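Glyoxalase family protein (Bacillus cereus, PDB 1ZSW) is a zinc-binding protein of the glyoxalase family whose reaction is not established, probably a metal-dependent enzyme of the vicinal oxygen chelate superfamily. Local coordinates at residues M36-A41 with D145-R150; K58-Q63 with D316-L321; D75-P80 with G306-L311; R277-S282 with P300-D305. All blocks are in the same frame, centred on the assembly; numbering follows the deposited sequence. Where two conformers were deposited one is given.

Contact 1 of 4, residues M36-A41 with D145-R150; sequences MVTKNA and DAEGLR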
loop_
_atom_site.group_PDB
_atom_site.type_symbol
_atom_site.label_atom_id
_atom_site.label_comp_id
_atom_site.label_asym_id
_atom_site.label_seq_id
_atom_site.Cartn_x
_atom_site.Cartn_y
_atom_site.Cartn_z
ATOM N N MET A 36 -1.041 -2.827 -7.191
ATOM C CA MET A 36 -0.897 -4.227 -7.656
ATOM C C MET A 36 -1.458 -4.366 -9.053
ATOM O O MET A 36 -2.107 -3.462 -9.591
ATOM C CB MET A 36 -1.736 -5.130 -6.729
ATOM C CG MET A 36 -1.111 -5.489 -5.380
ATOM S SD MET A 36 -1.021 -4.137 -4.204
ATOM C CE MET A 36 -2.744 -3.966 -3.754
ATOM N N VAL A 37 -1.179 -5.511 -9.670
ATOM C CA VAL A 37 -1.719 -5.855 -10.978
ATOM C C VAL A 37 -2.698 -7.011 -10.830
ATOM O O VAL A 37 -2.377 -8.008 -10.171
ATOM C CB VAL A 37 -0.569 -6.262 -11.889
ATOM C CG1 VAL A 37 -1.081 -6.820 -13.253
ATOM C CG2 VAL A 37 0.366 -5.062 -12.140
ATOM N N THR A 38 -3.884 -6.846 -11.436
ATOM C CA THR A 38 -4.923 -7.901 -11.529
ATOM C C THR A 38 -5.201 -8.207 -12.992
ATOM O O THR A 38 -5.078 -7.344 -13.854
ATOM C CB THR A 38 -6.243 -7.525 -10.797
ATOM O OG1 THR A 38 -7.139 -8.646 -10.804
ATOM C CG2 THR A 38 -6.952 -6.355 -11.446
ATOM N N LYS A 39 -5.580 -9.462 -13.265
ATOM C CA LYS A 39 -5.960 -9.836 -14.622
ATOM C C LYS A 39 -7.447 -9.587 -14.885
ATOM O O LYS A 39 -7.872 -9.482 -16.058
ATOM C CB LYS A 39 -5.667 -11.337 -14.811
ATOM C CG LYS A 39 -5.662 -11.753 -16.262
ATOM C CD LYS A 39 -5.309 -13.230 -16.395
ATOM C CE LYS A 39 -5.479 -13.699 -17.844
ATOM N NZ LYS A 39 -4.476 -13.154 -18.811
ATOM N N ASN A 40 -8.257 -9.510 -13.822
ATOM C CA ASN A 40 -9.719 -9.533 -13.973
ATOM C C ASN A 40 -10.390 -8.657 -12.940
ATOM O O ASN A 40 -10.440 -9.013 -11.791
ATOM C CB ASN A 40 -10.229 -10.968 -13.853
ATOM C CG ASN A 40 -11.715 -11.101 -14.205
ATOM O OD1 ASN A 40 -12.593 -10.714 -13.443
ATOM N ND2 ASN A 40 -11.984 -11.643 -15.383
ATOM N N ALA A 41 -10.893 -7.499 -13.363
ATOM C CA ALA A 41 -11.526 -6.548 -12.455
ATOM C C ALA A 41 -12.773 -7.093 -11.778
ATOM O O ALA A 41 -12.990 -6.797 -10.612
ATOM C CB ALA A 41 -11.837 -5.213 -13.171
ATOM N N ASP A 145 -5.126 -14.023 -2.275
ATOM C CA ASP A 145 -6.193 -13.962 -3.242
ATOM C C ASP A 145 -5.997 -15.017 -4.325
ATOM O O ASP A 145 -4.989 -15.757 -4.323
ATOM C CB ASP A 145 -6.460 -12.530 -3.779
ATOM C CG ASP A 145 -5.470 -12.066 -4.793
ATOM O OD1 ASP A 145 -4.622 -12.853 -5.284
ATOM O OD2 ASP A 145 -5.550 -10.846 -5.126
ATOM N N ALA A 146 -6.945 -15.105 -5.243
ATOM C CA ALA A 146 -6.904 -16.133 -6.291
ATOM C C ALA A 146 -5.747 -15.988 -7.289
ATOM O O ALA A 146 -5.441 -16.925 -8.042
ATOM C CB ALA A 146 -8.236 -16.147 -7.045
ATOM N N GLU A 147 -5.114 -14.807 -7.302
ATOM C CA GLU A 147 -4.032 -14.478 -8.230
ATOM C C GLU A 147 -2.644 -14.684 -7.620
ATOM O O GLU A 147 -1.612 -14.373 -8.249
ATOM C CB GLU A 147 -4.197 -13.015 -8.637
ATOM C CG GLU A 147 -5.572 -12.792 -9.286
ATOM C CD GLU A 147 -5.636 -11.562 -10.147
ATOM O OE1 GLU A 147 -5.580 -11.679 -11.395
ATOM O OE2 GLU A 147 -5.772 -10.487 -9.547
ATOM N N GLY A 148 -2.620 -15.152 -6.376
ATOM C CA GLY A 148 -1.363 -15.437 -5.711
ATOM C C GLY A 148 -0.799 -14.264 -4.929
ATOM O O GLY A 148 0.335 -14.320 -4.480
ATOM N N LEU A 149 -1.579 -13.191 -4.799
ATOM C CA LEU A 149 -1.151 -12.100 -3.919
ATOM C C LEU A 149 -1.205 -12.547 -2.474
ATOM O O LEU A 149 -2.241 -13.050 -2.012
ATOM C CB LEU A 149 -2.027 -10.840 -4.150
ATOM C CG LEU A 149 -1.656 -9.658 -3.222
ATOM C CD1 LEU A 149 -0.295 -9.106 -3.562
ATOM C CD2 LEU A 149 -2.702 -8.520 -3.454
ATOM N N ARG A 150 -0.109 -12.311 -1.743
ATOM C CA ARG A 150 -0.009 -12.720 -0.360
ATOM C C ARG A 150 -0.325 -11.572 0.557
ATOM O O ARG A 150 0.267 -10.475 0.408
ATOM C CB ARG A 150 1.394 -13.298 -0.056
ATOM C CG ARG A 150 1.660 -14.607 -0.845
ATOM C CD ARG A 150 3.158 -14.916 -0.860
ATOM N NE ARG A 150 3.839 -14.178 -1.936
ATOM C CZ ARG A 150 5.152 -14.243 -2.160
ATOM N NH1 ARG A 150 5.930 -14.997 -1.382
ATOM N NH2 ARG A 150 5.683 -13.566 -3.163
#

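Contact 2 of 4, residues K58-Q63 with D316-L321; sequences KMTVNQ and DLPPFL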
loop_
_atom_site.group_PDB
_atom_site.type_symbol
_atom_site.label_atom_id
_atom_site.label_comp_id
_atom_site.label_asym_id
_atom_site.label_seq_id
_atom_site.Cartn_x
_atom_site.Cartn_y
_atom_site.Cartn_z
ATOM N N LYS A 58 -12.621 4.338 -5.481
ATOM C CA LYS A 58 -12.432 4.981 -6.781
ATOM C C LYS A 58 -12.343 3.967 -7.889
ATOM O O LYS A 58 -11.619 2.958 -7.800
ATOM C CB LYS A 58 -11.195 5.900 -6.801
ATOM C CG LYS A 58 -11.323 7.075 -7.807
ATOM C CD LYS A 58 -11.521 8.382 -7.000
ATOM C CE LYS A 58 -12.321 9.445 -7.726
ATOM N NZ LYS A 58 -13.044 10.311 -6.732
ATOM N N MET A 59 -13.122 4.208 -8.928
ATOM C CA MET A 59 -13.104 3.401 -10.121
ATOM C C MET A 59 -12.661 4.366 -11.193
ATOM O O MET A 59 -13.428 5.261 -11.576
ATOM C CB MET A 59 -14.497 2.856 -10.425
ATOM C CG MET A 59 -14.605 2.115 -11.723
ATOM S SD MET A 59 -16.143 1.162 -11.833
ATOM C CE MET A 59 -17.374 2.456 -11.673
ATOM N N THR A 60 -11.432 4.196 -11.660
ATOM C CA THR A 60 -10.869 5.142 -12.673
ATOM C C THR A 60 -10.012 4.379 -13.670
ATOM O O THR A 60 -10.202 3.156 -13.854
ATOM C CB THR A 60 -10.176 6.344 -11.964
ATOM O OG1 THR A 60 -9.814 7.372 -12.915
ATOM C CG2 THR A 60 -8.944 5.897 -11.198
ATOM N N VAL A 61 -9.124 5.103 -14.367
ATOM C CA VAL A 61 -8.193 4.513 -15.339
ATOM C C VAL A 61 -6.777 4.934 -14.995
ATOM O O VAL A 61 -6.570 5.912 -14.262
ATOM C CB VAL A 61 -8.539 4.885 -16.806
ATOM C CG1 VAL A 61 -9.918 4.312 -17.220
ATOM C CG2 VAL A 61 -8.438 6.406 -17.067
ATOM N N ASN A 62 -5.815 4.142 -15.458
ATOM C CA ASN A 62 -4.390 4.436 -15.303
ATOM C C ASN A 62 -4.144 5.754 -16.011
ATOM O O ASN A 62 -4.436 5.873 -17.200
ATOM C CB ASN A 62 -3.583 3.300 -15.929
ATOM C CG ASN A 62 -2.059 3.483 -15.806
ATOM O OD1 ASN A 62 -1.564 4.557 -15.492
ATOM N ND2 ASN A 62 -1.315 2.404 -16.066
ATOM N N GLN A 63 -3.673 6.750 -15.260
ATOM C CA GLN A 63 -3.507 8.098 -15.814
ATOM C C GLN A 63 -2.466 8.104 -16.926
ATOM O O GLN A 63 -2.523 8.949 -17.812
ATOM C CB GLN A 63 -3.171 9.129 -14.720
ATOM C CG GLN A 63 -4.348 9.377 -13.757
ATOM C CD GLN A 63 -3.997 10.254 -12.554
ATOM O OE1 GLN A 63 -4.715 10.265 -11.547
ATOM N NE2 GLN A 63 -2.911 10.997 -12.654
ATOM N N ASP A 316 -14.706 7.679 -12.588
ATOM C CA ASP A 316 -14.149 8.997 -12.332
ATOM C C ASP A 316 -12.892 9.203 -13.139
ATOM O O ASP A 316 -12.096 8.280 -13.323
ATOM C CB ASP A 316 -13.851 9.183 -10.847
ATOM C CG ASP A 316 -15.126 9.257 -10.002
ATOM O OD1 ASP A 316 -16.193 9.668 -10.533
ATOM O OD2 ASP A 316 -15.063 8.905 -8.802
ATOM N N LEU A 317 -12.719 10.424 -13.632
ATOM C CA LEU A 317 -11.558 10.758 -14.440
ATOM C C LEU A 317 -10.934 12.032 -13.923
ATOM O O LEU A 317 -11.641 12.909 -13.410
ATOM C CB LEU A 317 -11.938 10.925 -15.910
ATOM C CG LEU A 317 -12.499 9.696 -16.617
ATOM C CD1 LEU A 317 -13.089 10.090 -17.949
ATOM C CD2 LEU A 317 -11.431 8.587 -16.747
ATOM N N PRO A 318 -9.604 12.134 -14.047
ATOM C CA PRO A 318 -8.910 13.374 -13.736
ATOM C C PRO A 318 -9.361 14.383 -14.807
ATOM O O PRO A 318 -9.699 13.961 -15.911
ATOM C CB PRO A 318 -7.428 12.997 -13.897
ATOM C CG PRO A 318 -7.429 11.807 -14.833
ATOM C CD PRO A 318 -8.694 11.067 -14.527
ATOM N N PRO A 319 -9.423 15.683 -14.464
ATOM C CA PRO A 319 -9.958 16.680 -15.408
ATOM C C PRO A 319 -9.394 16.591 -16.825
ATOM O O PRO A 319 -10.158 16.716 -17.785
ATOM C CB PRO A 319 -9.571 18.001 -14.758
ATOM C CG PRO A 319 -9.593 17.713 -13.304
ATOM C CD PRO A 319 -9.064 16.298 -13.178
ATOM N N PHE A 320 -8.089 16.338 -16.954
ATOM C CA PHE A 320 -7.436 16.330 -18.267
ATOM C C PHE A 320 -7.916 15.244 -19.223
ATOM O O PHE A 320 -7.592 15.285 -20.412
ATOM C CB PHE A 320 -5.899 16.315 -18.133
ATOM C CG PHE A 320 -5.286 14.936 -17.952
ATOM C CD1 PHE A 320 -4.837 14.207 -19.051
ATOM C CD2 PHE A 320 -5.111 14.397 -16.677
ATOM C CE1 PHE A 320 -4.244 12.946 -18.883
ATOM C CE2 PHE A 320 -4.520 13.138 -16.499
ATOM C CZ PHE A 320 -4.093 12.415 -17.602
ATOM N N LEU A 321 -8.684 14.282 -18.705
ATOM C CA LEU A 321 -9.162 13.158 -19.503
ATOM C C LEU A 321 -10.648 13.213 -19.848
ATOM O O LEU A 321 -11.107 12.426 -20.662
ATOM C CB LEU A 321 -8.838 11.831 -18.802
ATOM C CG LEU A 321 -7.403 11.305 -18.885
ATOM C CD1 LEU A 321 -7.295 9.987 -18.122
ATOM C CD2 LEU A 321 -6.933 11.127 -20.341
HETATM O O HOH W 1 -16.083 9.139 -6.551
HETATM O O HOH W 2 -15.122 6.335 -8.712
#

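Contact 3 of 4, residues D75-P80 with G306-L311; sequences DKTGSP and GDVEHL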
loop_
_atom_site.group_PDB
_atom_site.type_symbol
_atom_site.label_atom_id
_atom_site.label_comp_id
_atom_site.label_asym_id
_atom_site.label_seq_id
_atom_site.Cartn_x
_atom_site.Cartn_y
_atom_site.Cartn_z
ATOM N N ASP A 75 -10.856 2.481 3.183
ATOM C CA ASP A 75 -11.819 2.768 4.239
ATOM C C ASP A 75 -12.919 3.679 3.687
ATOM O O ASP A 75 -13.033 3.847 2.487
ATOM C CB ASP A 75 -11.134 3.342 5.503
ATOM C CG ASP A 75 -10.674 4.786 5.361
ATOM O OD1 ASP A 75 -10.702 5.300 4.241
ATOM O OD2 ASP A 75 -10.255 5.396 6.385
ATOM N N LYS A 76 -13.702 4.265 4.587
ATOM C CA LYS A 76 -14.859 5.093 4.159
ATOM C C LYS A 76 -14.496 6.124 3.085
ATOM O O LYS A 76 -15.249 6.310 2.122
ATOM C CB LYS A 76 -15.471 5.796 5.367
ATOM C CG LYS A 76 -16.755 6.593 5.055
ATOM C CD LYS A 76 -17.207 7.299 6.329
ATOM C CE LYS A 76 -18.414 8.185 6.076
ATOM N NZ LYS A 76 -19.601 7.327 5.825
ATOM N N THR A 77 -13.347 6.775 3.232
ATOM C CA THR A 77 -12.930 7.821 2.275
ATOM C C THR A 77 -11.685 7.456 1.459
ATOM O O THR A 77 -11.137 8.270 0.703
ATOM C CB THR A 77 -12.635 9.165 2.979
ATOM O OG1 THR A 77 -11.559 8.996 3.907
ATOM C CG2 THR A 77 -13.865 9.672 3.721
ATOM N N GLY A 78 -11.193 6.242 1.638
ATOM C CA GLY A 78 -9.973 5.877 0.944
ATOM C C GLY A 78 -8.808 6.646 1.523
ATOM O O GLY A 78 -7.891 7.044 0.787
ATOM N N SER A 79 -8.787 6.822 2.840
ATOM C CA SER A 79 -7.768 7.690 3.451
ATOM C C SER A 79 -6.354 7.084 3.336
ATOM O O SER A 79 -6.230 5.860 3.187
ATOM C CB SER A 79 -8.124 7.991 4.882
ATOM O OG SER A 79 -8.064 6.824 5.629
ATOM N N PRO A 80 -5.313 7.930 3.343
ATOM C CA PRO A 80 -3.935 7.446 3.294
ATOM C C PRO A 80 -3.706 6.369 4.343
ATOM O O PRO A 80 -4.094 6.521 5.529
ATOM C CB PRO A 80 -3.117 8.683 3.635
ATOM C CG PRO A 80 -3.928 9.797 2.936
ATOM C CD PRO A 80 -5.362 9.417 3.295
ATOM N N GLY A 306 -15.427 14.818 -5.433
ATOM C CA GLY A 306 -16.685 14.114 -5.202
ATOM C C GLY A 306 -17.069 14.046 -3.747
ATOM O O GLY A 306 -16.222 14.221 -2.864
ATOM N N ASP A 307 -18.351 13.801 -3.498
ATOM C CA ASP A 307 -18.863 13.616 -2.146
ATOM C C ASP A 307 -18.544 12.216 -1.634
ATOM O O ASP A 307 -18.524 11.251 -2.416
ATOM C CB ASP A 307 -20.375 13.830 -2.116
ATOM C CG ASP A 307 -21.106 12.932 -3.096
ATOM O OD1 ASP A 307 -21.766 11.974 -2.640
ATOM O OD2 ASP A 307 -21.004 13.164 -4.325
ATOM N N VAL A 308 -18.303 12.116 -0.328
ATOM C CA VAL A 308 -18.104 10.826 0.347
ATOM C C VAL A 308 -19.259 9.854 0.071
ATOM O O VAL A 308 -19.050 8.644 -0.101
ATOM C CB VAL A 308 -17.905 11.013 1.884
ATOM C CG1 VAL A 308 -17.752 9.678 2.595
ATOM C CG2 VAL A 308 -16.695 11.884 2.174
ATOM N N GLU A 309 -20.483 10.371 0.014
ATOM C CA GLU A 309 -21.645 9.500 -0.169
ATOM C C GLU A 309 -21.593 8.610 -1.406
ATOM O O GLU A 309 -22.076 7.482 -1.373
ATOM C CB GLU A 309 -22.964 10.289 -0.134
ATOM C CG GLU A 309 -23.687 10.187 1.202
ATOM C CD GLU A 309 -24.285 8.802 1.457
ATOM O OE1 GLU A 309 -24.248 8.342 2.620
ATOM O OE2 GLU A 309 -24.790 8.169 0.498
ATOM N N HIS A 310 -20.982 9.102 -2.477
ATOM C CA HIS A 310 -21.037 8.417 -3.766
ATOM C C HIS A 310 -19.668 7.980 -4.330
ATOM O O HIS A 310 -19.572 7.583 -5.490
ATOM C CB HIS A 310 -21.817 9.278 -4.769
ATOM C CG HIS A 310 -23.264 9.426 -4.415
ATOM N ND1 HIS A 310 -24.159 8.382 -4.510
ATOM C CD2 HIS A 310 -23.966 10.479 -3.930
ATOM C CE1 HIS A 310 -25.353 8.786 -4.110
ATOM N NE2 HIS A 310 -25.262 10.055 -3.754
ATOM N N LEU A 311 -18.623 8.037 -3.500
ATOM C CA LEU A 311 -17.283 7.572 -3.900
ATOM C C LEU A 311 -17.357 6.206 -4.530
ATOM O O LEU A 311 -18.011 5.309 -3.989
ATOM C CB LEU A 311 -16.353 7.445 -2.697
ATOM C CG LEU A 311 -15.759 8.697 -2.058
ATOM C CD1 LEU A 311 -14.902 8.279 -0.878
ATOM C CD2 LEU A 311 -14.939 9.529 -3.042
HETATM O O HOH W 3 -20.179 7.571 2.435
#

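Contact 4 of 4, residues R277-S282 with P300-D305; sequences RFYFKS and PGFTVD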
loop_
_atom_site.group_PDB
_atom_site.type_symbol
_atom_site.label_atom_id
_atom_site.label_comp_id
_atom_site.label_asym_id
_atom_site.label_seq_id
_atom_site.Cartn_x
_atom_site.Cartn_y
_atom_site.Cartn_z
ATOM N N ARG A 277 -0.982 13.664 -9.355
ATOM C CA ARG A 277 -1.854 12.524 -9.578
ATOM C C ARG A 277 -3.299 12.884 -9.239
ATOM O O ARG A 277 -4.160 11.996 -9.159
ATOM C CB ARG A 277 -1.371 11.315 -8.759
ATOM C CG ARG A 277 -0.031 10.710 -9.226
ATOM C CD ARG A 277 -0.048 10.304 -10.694
ATOM N NE ARG A 277 0.961 9.288 -11.034
ATOM C CZ ARG A 277 1.283 8.952 -12.285
ATOM N NH1 ARG A 277 0.723 9.601 -13.317
ATOM N NH2 ARG A 277 2.198 8.010 -12.515
ATOM N N PHE A 278 -3.545 14.188 -9.100
ATOM C CA PHE A 278 -4.846 14.773 -8.774
ATOM C C PHE A 278 -5.248 14.573 -7.312
ATOM O O PHE A 278 -5.407 15.547 -6.567
ATOM C CB PHE A 278 -5.948 14.331 -9.760
ATOM C CG PHE A 278 -7.196 15.172 -9.690
ATOM C CD1 PHE A 278 -7.158 16.529 -9.988
ATOM C CD2 PHE A 278 -8.409 14.598 -9.349
ATOM C CE1 PHE A 278 -8.309 17.306 -9.925
ATOM C CE2 PHE A 278 -9.567 15.369 -9.291
ATOM C CZ PHE A 278 -9.512 16.723 -9.575
ATOM N N TYR A 279 -5.359 13.314 -6.896
ATOM C CA TYR A 279 -5.744 12.994 -5.532
ATOM C C TYR A 279 -4.576 13.198 -4.557
ATOM O O TYR A 279 -4.781 13.212 -3.343
ATOM C CB TYR A 279 -6.249 11.567 -5.480
ATOM C CG TYR A 279 -7.259 11.295 -6.587
ATOM C CD1 TYR A 279 -6.979 10.370 -7.592
ATOM C CD2 TYR A 279 -8.476 11.996 -6.638
ATOM C CE1 TYR A 279 -7.896 10.113 -8.608
ATOM C CE2 TYR A 279 -9.394 11.754 -7.650
ATOM C CZ TYR A 279 -9.100 10.812 -8.633
ATOM O OH TYR A 279 -10.000 10.565 -9.661
ATOM N N PHE A 280 -3.371 13.365 -5.111
ATOM C CA PHE A 280 -2.155 13.680 -4.359
ATOM C C PHE A 280 -1.053 14.016 -5.357
ATOM O O PHE A 280 -1.192 13.721 -6.567
ATOM C CB PHE A 280 -1.730 12.470 -3.471
ATOM C CG PHE A 280 -1.695 11.132 -4.210
ATOM C CD1 PHE A 280 -0.570 10.757 -4.975
ATOM C CD2 PHE A 280 -2.776 10.236 -4.109
ATOM C CE1 PHE A 280 -0.524 9.501 -5.645
ATOM C CE2 PHE A 280 -2.739 8.976 -4.796
ATOM C CZ PHE A 280 -1.590 8.635 -5.560
ATOM N N LYS A 281 0.053 14.595 -4.877
ATOM C CA LYS A 281 1.254 14.698 -5.697
ATOM C C LYS A 281 2.272 13.655 -5.208
ATOM O O LYS A 281 2.291 13.301 -4.013
ATOM C CB LYS A 281 1.866 16.097 -5.659
ATOM C CG LYS A 281 0.911 17.236 -6.086
ATOM C CD LYS A 281 1.823 18.442 -6.418
ATOM C CE LYS A 281 1.051 19.732 -6.757
ATOM N NZ LYS A 281 0.170 20.139 -5.658
ATOM N N SER A 282 3.075 13.153 -6.117
ATOM C CA SER A 282 4.030 12.119 -5.734
ATOM C C SER A 282 5.264 12.095 -6.605
ATOM O O SER A 282 5.288 12.721 -7.697
ATOM C CB SER A 282 3.326 10.798 -5.756
ATOM O OG SER A 282 3.119 10.353 -7.074
ATOM N N PRO A 300 -4.758 16.118 -1.743
ATOM C CA PRO A 300 -6.068 16.420 -1.129
ATOM C C PRO A 300 -7.007 15.243 -0.914
ATOM O O PRO A 300 -8.003 15.373 -0.164
ATOM C CB PRO A 300 -6.669 17.431 -2.107
ATOM C CG PRO A 300 -6.056 17.121 -3.411
ATOM C CD PRO A 300 -4.694 16.499 -3.163
ATOM N N GLY A 301 -6.718 14.099 -1.539
ATOM C CA GLY A 301 -7.517 12.909 -1.302
ATOM C C GLY A 301 -8.655 12.725 -2.280
ATOM O O GLY A 301 -8.852 13.562 -3.168
ATOM N N PHE A 302 -9.411 11.643 -2.106
ATOM C CA PHE A 302 -10.449 11.252 -3.079
ATOM C C PHE A 302 -11.739 12.070 -2.983
ATOM O O PHE A 302 -12.614 11.936 -3.847
ATOM C CB PHE A 302 -10.797 9.756 -2.960
ATOM C CG PHE A 302 -9.660 8.839 -3.294
ATOM C CD1 PHE A 302 -9.246 7.869 -2.391
ATOM C CD2 PHE A 302 -9.002 8.949 -4.518
ATOM C CE1 PHE A 302 -8.169 7.025 -2.690
ATOM C CE2 PHE A 302 -7.939 8.117 -4.837
ATOM C CZ PHE A 302 -7.521 7.154 -3.925
ATOM N N THR A 303 -11.868 12.877 -1.930
ATOM C CA THR A 303 -13.071 13.698 -1.745
ATOM C C THR A 303 -12.913 15.061 -2.403
ATOM O O THR A 303 -13.864 15.845 -2.442
ATOM C CB THR A 303 -13.475 13.857 -0.253
ATOM O OG1 THR A 303 -12.505 14.657 0.438
ATOM C CG2 THR A 303 -13.619 12.495 0.425
ATOM N N VAL A 304 -11.719 15.324 -2.938
ATOM C CA VAL A 304 -11.449 16.533 -3.714
ATOM C C VAL A 304 -12.459 16.714 -4.871
ATOM O O VAL A 304 -12.969 17.817 -5.066
ATOM C CB VAL A 304 -9.956 16.599 -4.212
ATOM C CG1 VAL A 304 -9.696 15.649 -5.380
ATOM C CG2 VAL A 304 -9.556 18.022 -4.593
ATOM N N ASP A 305 -12.762 15.634 -5.599
ATOM C CA ASP A 305 -13.608 15.706 -6.802
ATOM C C ASP A 305 -14.956 14.976 -6.665
ATOM O O ASP A 305 -15.557 14.556 -7.667
ATOM C CB ASP A 305 -12.834 15.191 -8.033
ATOM C CG ASP A 305 -12.768 13.659 -8.114
ATOM O OD1 ASP A 305 -12.791 12.989 -7.053
ATOM O OD2 ASP A 305 -12.680 13.121 -9.247
#

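Contact 1 of 4, residues M36-A41 with D145-R150
The carboxylate of Glu147 uses both oxygens to grip the chain where strand 31-38 ends and the loop to helix 41-51 begins. Lys39 N donates to the syn lone pair of OE1 over 2.9 Å, nearly straight at 170°. On the other oxygen, Thr38 OG1 reaches OE2 at 2.6 Å, again on the syn side but 27° out of the carboxylate plane. The Thr38 hydroxyl lies opposite its own backbone N (chi1 -174°), which carries it to the glutamate, and it also accepts a weak bond from Asn40 N. With Arg241 pairing with OE1, the group is held from several directions and probably stays charged. A second carboxylate, that of Asp145, shapes the partner loop: Glu147 N (2.9 Å) and Leu149 N (3.1 Å) approach its OD1 from opposite faces. Its OD2 bonds to the Tyr48 hydroxyl of helix 41-51. Earlier on the strand, at Met36, the contact turns apolar, Leu149 CD2 meeting Met36 CG at 3.9 Å with the two side chains crossing at about a right angle. Ile105 touches both residues. The Met36 side chain lies about 9 Å from the zinc ion. An Asx turn within a type I turn, Asp145 to Gly148, thus links strands 138-144 and 150-155 and rests on the strand-to-helix junction of a glyoxalase-type beta-alpha-beta-beta-beta module.

Contact 2 of 4, residues K58-Q63 with D316-L321
Asp316 docks beside Met59 and Thr60 on strand 55-62, the outermost strand at this end of the eight-stranded sheet, and the C-terminal tail runs on along that edge in roughly the same direction. A single backbone bond joins the tail to the strand edge: Asp316 N donates to Met59 O at 2.9 Å, nearly along the C=O axis. The carbonyl of the same residue, Asp316 O, is approached by Thr60 OG1 at 2.5 Å, a bond short enough to leave its exact length doubtful. The threonine hydroxyl faces the tail because OG1 stands opposite the backbone N (chi1 -171°). The Asp316 carboxylate concentrates its partners on OD2. Lys58 NZ forms a salt bridge to this oxygen at 3.2 Å, and one water joins the same two groups. A second water accepts from Met59 N at 2.9 Å and also reaches OD2, so the Met59 N-H is satisfied by solvent. The lysine nitrogen has a stronger partner in Asp305, and the pair of acids probably keeps it protonated. Farther along, Gln63 and Pro318 slide past each other in opposite directions, nearest at their CG atoms, while the backbone O of Gln63 lies at the edge of the Phe320 ring, in its plane. Ile328 of helix 325-330 packs on both Val61 and Leu321. Val61 CG2 touches Leu317 CD2 at 3.7 Å and Leu321 CD1 at 3.9 Å.

Contact 3 of 4, residues D75-P80 with G306-L311
Two irregular loops come together with Thr77 and Val308 as the nearest pair, their CA atoms 6.3 Å apart, and the contact between them is made mostly of carbon contacts. Val308 directs its side chain at the other loop and spreads its two methyls: CG1 lies 3.8 Å from Lys76 CE, and CG2 is 3.9 Å from Thr77 CG2. The lysine passes across the valine at about a right angle, extended as far as CE and bent only at its last torsion (chi4 71°). That bend takes NZ on to Glu168, with which it forms a salt bridge; a water gives a weak link from the amine to Val308 O. Leu311 lies against the backbone, its CD1 resting 3.6 Å from Lys76 O and 3.7 Å from Thr77 CA. Arg55 ties both loops with its guanidinium group, NH1 to Lys76 O and NH2 to Val308 O. Within the first loop, Asp75 holds the shape: OD1 accepts from Ser79 N at 2.8 Å, OD2 takes the Ser79 hydroxyl at 2.7 Å and also the Glu165 N-H, and the chain turns through Gly78 at positive phi. The arrangement is plain packing away from the zinc site: the eight-residue connection between the antiparallel strands 69-74 and 83-88, a beta hairpin of the glyoxalase fold, covered by the C-terminal extension.

Contact 4 of 4, residues R277-S282 with P300-D305
The Tyr279 ring sits in the hollow of the type I turn Gly301 to Val304, where the chain leaves strand 292-300 beside the residues leading into its antiparallel hairpin partner, strand 280-286. Phe302 covers one face of the tyrosine, its CD2 3.6 Å from Tyr279 CG and displaced toward the rim; the ring planes are inclined at 59°, with centroids 5.1 Å apart. Val304 and Asp305 close the rim, Val304 CG1 reaching 4.1 Å from Tyr279 CD2 and the Asp305 carboxylate meeting the ring edge. The tyrosine hydroxyl is buried here with no hydrogen-bonding partner, although Asp305, whose OD1 pairs with Lys58, lies beside it. Asp305 also presents CB to the edge of the Phe278 ring, 3.5 Å from Phe278 CE2 in one of that ring's two deposited conformers. Its carboxylate is folded back between its own backbone N and carbonyl carbon (chi1 79°), which turns it toward the two aromatic rings. Pro300, preceded by a cis peptide, wedges its ring against the backbone, CG 3.6 Å from Phe278 O and CD 3.3 Å from Tyr279 O. Phe280, which follows Tyr279, packs on the zinc ligands His33 and Glu294. The one backbone bond joining the two segments runs from Gly301 N to Tyr279 O at 2.8 Å, the donor tilted 23° from the carbonyl plane.

In the fold
From the N terminus, strand 31-38 opens contact 1, strand 55-62 opens contact 2 and the loop at 75-80 opens contact 3. Residues 145-150 then close contact 1, so its loop crosses those of contacts 2 and 3 and brings the second sheet against the first. Contact 4 opens after contact 1 has closed and spans only the hairpin 280-286 with 292-300. The extension beyond that hairpin closes contacts 4, 3 and 2 in succession, giving three nested loops; those of contacts 2 and 3 bring the extension back onto strand 55-62 and the loop at 75-80. These three touch one another, Lys58 and Phe302 lying at their junctions, whereas contact 1 stands apart.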